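Local coordinates for protein ubiquinol-cytochrome C chaperone (Brucella abortus NCTC 8038, PDB 6RWT) that probably acts as a chaperone in assembly of respiratory complex III, as the homologue of Cbp3, which binds newly synthesised cytochrome b, at residues 22-27 with 172-177. Sequence-based numbering, arbitrary orientation.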
ATOM      1  N   GLU A  22       6.512  -1.221  -8.839  1.00 19.57           N
ATOM      2  CA  GLU A  22       7.474  -2.298  -8.558  1.00 20.91           C
ATOM      3  C   GLU A  22       8.173  -2.155  -7.197  1.00 19.44           C
ATOM      4  O   GLU A  22       8.374  -3.160  -6.502  1.00 19.97           O
ATOM      5  CB  GLU A  22       8.476  -2.448  -9.712  1.00 24.68           C
ATOM      6  CG  GLU A  22       7.802  -3.041 -10.945  1.00 29.40           C
ATOM      7  CD  GLU A  22       8.732  -3.278 -12.118  1.00 36.48           C
ATOM      8  OE1 GLU A  22       9.745  -2.564 -12.273  1.00 43.34           O
ATOM      9  OE2 GLU A  22       8.423  -4.186 -12.915  1.00 44.01           O
ATOM     10  N   VAL A  23       8.490  -0.920  -6.800  1.00 19.44           N
ATOM     11  CA  VAL A  23       9.041  -0.658  -5.457  1.00 20.29           C
ATOM     12  C   VAL A  23       8.046  -1.043  -4.353  1.00 18.49           C
ATOM     13  O   VAL A  23       8.433  -1.664  -3.348  1.00 18.91           O
ATOM     14  CB  VAL A  23       9.509   0.809  -5.282  1.00 21.56           C
ATOM     15  CG1 VAL A  23       9.886   1.118  -3.835  1.00 21.52           C
ATOM     16  CG2 VAL A  23      10.715   1.090  -6.172  1.00 22.85           C
ATOM     17  N   ILE A  24       6.774  -0.683  -4.546  1.00 18.99           N
ATOM     18  CA  ILE A  24       5.712  -1.006  -3.575  1.00 17.77           C
ATOM     19  C   ILE A  24       5.554  -2.533  -3.443  1.00 17.20           C
ATOM     20  O   ILE A  24       5.512  -3.065  -2.321  1.00 17.82           O
ATOM     21  CB  ILE A  24       4.369  -0.323  -3.958  1.00 17.00           C
ATOM     22  CG1 ILE A  24       4.519   1.201  -3.928  1.00 17.64           C
ATOM     23  CG2 ILE A  24       3.249  -0.748  -3.010  1.00 18.15           C
ATOM     24  CD1 ILE A  24       3.348   1.981  -4.499  1.00 17.35           C
ATOM     25  N   VAL A  25       5.493  -3.233  -4.580  1.00 17.55           N
ATOM     26  CA  VAL A  25       5.347  -4.699  -4.595  1.00 19.29           C
ATOM     27  C   VAL A  25       6.538  -5.389  -3.899  1.00 18.63           C
ATOM     28  O   VAL A  25       6.350  -6.308  -3.095  1.00 20.34           O
ATOM     29  CB  VAL A  25       5.152  -5.227  -6.040  1.00 20.02           C
ATOM     30  CG1 VAL A  25       5.299  -6.744  -6.129  1.00 21.46           C
ATOM     31  CG2 VAL A  25       3.790  -4.799  -6.580  1.00 20.10           C
ATOM     32  N   ALA A  26       7.754  -4.932  -4.191  1.00 18.88           N
ATOM     33  CA  ALA A  26       8.958  -5.482  -3.552  1.00 19.95           C
ATOM     34  C   ALA A  26       8.938  -5.283  -2.035  1.00 19.21           C
ATOM     35  O   ALA A  26       9.278  -6.195  -1.272  1.00 20.63           O
ATOM     36  CB  ALA A  26      10.212  -4.859  -4.150  1.00 21.68           C
ATOM     37  N   ALA A  27       8.532  -4.095  -1.594  1.00 19.36           N
ATOM     38  CA  ALA A  27       8.428  -3.819  -0.153  1.00 18.36           C
ATOM     39  C   ALA A  27       7.442  -4.766   0.555  1.00 18.43           C
ATOM     40  O   ALA A  27       7.726  -5.257   1.642  1.00 19.48           O
ATOM     41  CB  ALA A  27       8.071  -2.357   0.095  1.00 20.47           C
ATOM     42  N   ILE A 172      10.550   6.890  -4.853  1.00 25.00           N
ATOM     43  CA  ILE A 172       9.884   6.373  -3.647  1.00 24.30           C
ATOM     44  C   ILE A 172      10.781   5.323  -2.973  1.00 24.29           C
ATOM     45  O   ILE A 172      11.502   4.579  -3.652  1.00 24.49           O
ATOM     46  CB  ILE A 172       8.485   5.786  -3.990  1.00 24.71           C
ATOM     47  CG1 ILE A 172       7.662   5.506  -2.724  1.00 24.70           C
ATOM     48  CG2 ILE A 172       8.581   4.511  -4.843  1.00 24.21           C
ATOM     49  CD1 ILE A 172       6.198   5.181  -3.001  1.00 24.28           C
ATOM     50  N   SER A 173      10.755   5.279  -1.639  1.00 22.59           N
ATOM     51  CA  SER A 173      11.409   4.201  -0.894  1.00 23.15           C
ATOM     52  C   SER A 173      10.682   3.909   0.419  1.00 22.00           C
ATOM     53  O   SER A 173       9.996   4.777   0.979  1.00 23.58           O
ATOM     54  CB  SER A 173      12.898   4.508  -0.646  1.00 25.49           C
ATOM     55  OG  SER A 173      13.074   5.713   0.070  1.00 30.96           O
ATOM     56  N   TYR A 174      10.815   2.664   0.867  1.00 22.04           N
ATOM     57  CA  TYR A 174      10.331   2.191   2.161  1.00 21.79           C
ATOM     58  C   TYR A 174      11.535   1.785   3.010  1.00 24.34           C
ATOM     59  O   TYR A 174      12.658   1.629   2.504  1.00 28.78           O
ATOM     60  CB  TYR A 174       9.391   0.987   1.978  1.00 20.52           C
ATOM     61  CG  TYR A 174       8.082   1.350   1.292  1.00 19.34           C
ATOM     62  CD1 TYR A 174       8.016   1.539  -0.094  1.00 20.58           C
ATOM     63  CD2 TYR A 174       6.909   1.545   2.027  1.00 18.38           C
ATOM     64  CE1 TYR A 174       6.819   1.888  -0.716  1.00 18.79           C
ATOM     65  CE2 TYR A 174       5.716   1.892   1.411  1.00 18.32           C
ATOM     66  CZ  TYR A 174       5.667   2.074   0.035  1.00 17.35           C
ATOM     67  OH  TYR A 174       4.475   2.429  -0.599  1.00 18.29           O
ATOM     68  N   MET A 175      11.293   1.601   4.301  1.00 24.16           N
ATOM     69  CA  MET A 175      12.344   1.140   5.208  1.00 26.15           C
ATOM     70  C   MET A 175      12.670  -0.340   4.948  1.00 24.66           C
ATOM     71  O   MET A 175      11.824  -1.087   4.451  1.00 23.90           O
ATOM     72  CB  MET A 175      11.922   1.352   6.665  1.00 29.33           C
ATOM     73  CG  MET A 175      11.620   2.802   7.053  1.00 36.58           C
ATOM     74  SD  MET A 175      12.977   3.984   6.860  1.00 41.42           S
ATOM     75  CE  MET A 175      14.140   3.341   8.061  1.00 44.22           C
ATOM     76  N   ASP A 176      13.908  -0.743   5.235  1.00 26.94           N
ATOM     77  CA  ASP A 176      14.311  -2.160   5.244  1.00 27.13           C
ATOM     78  C   ASP A 176      13.818  -2.770   6.561  1.00 26.93           C
ATOM     79  O   ASP A 176      14.366  -2.491   7.629  1.00 28.29           O
ATOM     80  CB  ASP A 176      15.850  -2.282   5.114  1.00 27.77           C
ATOM     81  CG  ASP A 176      16.377  -3.739   5.164  1.00 30.75           C
ATOM     82  OD1 ASP A 176      15.604  -4.706   5.348  1.00 31.51           O
ATOM     83  OD2 ASP A 176      17.614  -3.911   5.032  1.00 35.25           O
ATOM     84  N   VAL A 177      12.796  -3.621   6.479  1.00 24.86           N
ATOM     85  CA  VAL A 177      12.213  -4.250   7.670  1.00 26.81           C
ATOM     86  C   VAL A 177      13.230  -5.026   8.535  1.00 27.49           C
ATOM     87  O   VAL A 177      13.043  -5.126   9.743  1.00 27.99           O
ATOM     88  CB  VAL A 177      10.970  -5.122   7.304  1.00 27.33           C
ATOM     89  CG1 VAL A 177      11.376  -6.402   6.589  1.00 27.28           C
ATOM     90  CG2 VAL A 177      10.139  -5.430   8.547  1.00 27.85           C
TER
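Tyr174 lies across one side of helix 2-28 and meets Val23, Ile24 and Ala27, a worked example of how an irregular segment near the C-terminus can be packed on an N-terminal helix through an aromatic ring and a neighbouring aliphatic side chain. Ala27 makes an off-centre CH-pi contact, its CB 4.3 Å from the centroid of the Tyr174 ring and 29° off the ring normal; the methyl leans toward the inner end of the ring, with CB 3.9 Å from Tyr174 CG. Val23 comes instead to the ring edge, near its plane, where its CG1 is 4.2 Å from Tyr174 CD1. Val23 and Ala27, one helical turn apart, thus meet the ring differently, Val23 at its edge and Ala27 obliquely. The phenol end of Tyr174 passes obliquely beside Ile24, whose CG1 is 3.5 Å from Tyr174 OH and 4.0 Å from Tyr174 CE1.

Purely aliphatic packing extends the contact to Ile172. Its CG2 branch lies 3.8 Å from Val23 CG1, the two side chains running past each other in opposite senses. With chi1 at 172°, Val23 holds CG1 beside its carbonyl carbon, where this one methyl serves both Ile172 and the tyrosine.

No hydrogen bond joins the two segments, and the polar end of Tyr174 is satisfied elsewhere: its hydroxyl donates a hydrogen bond to the backbone oxygen of His53.

The His53 bond ties the contact into the all-helical fold: Ile24 also packs against His53 and Ile54 of helix 43-61, while Ile172 packs against Leu159 of helix 145-161. The loop after helix 164-168 thus packs against helices 2-28, 43-61 and 145-161, while helix 2-28 also meets helix 43-61 directly.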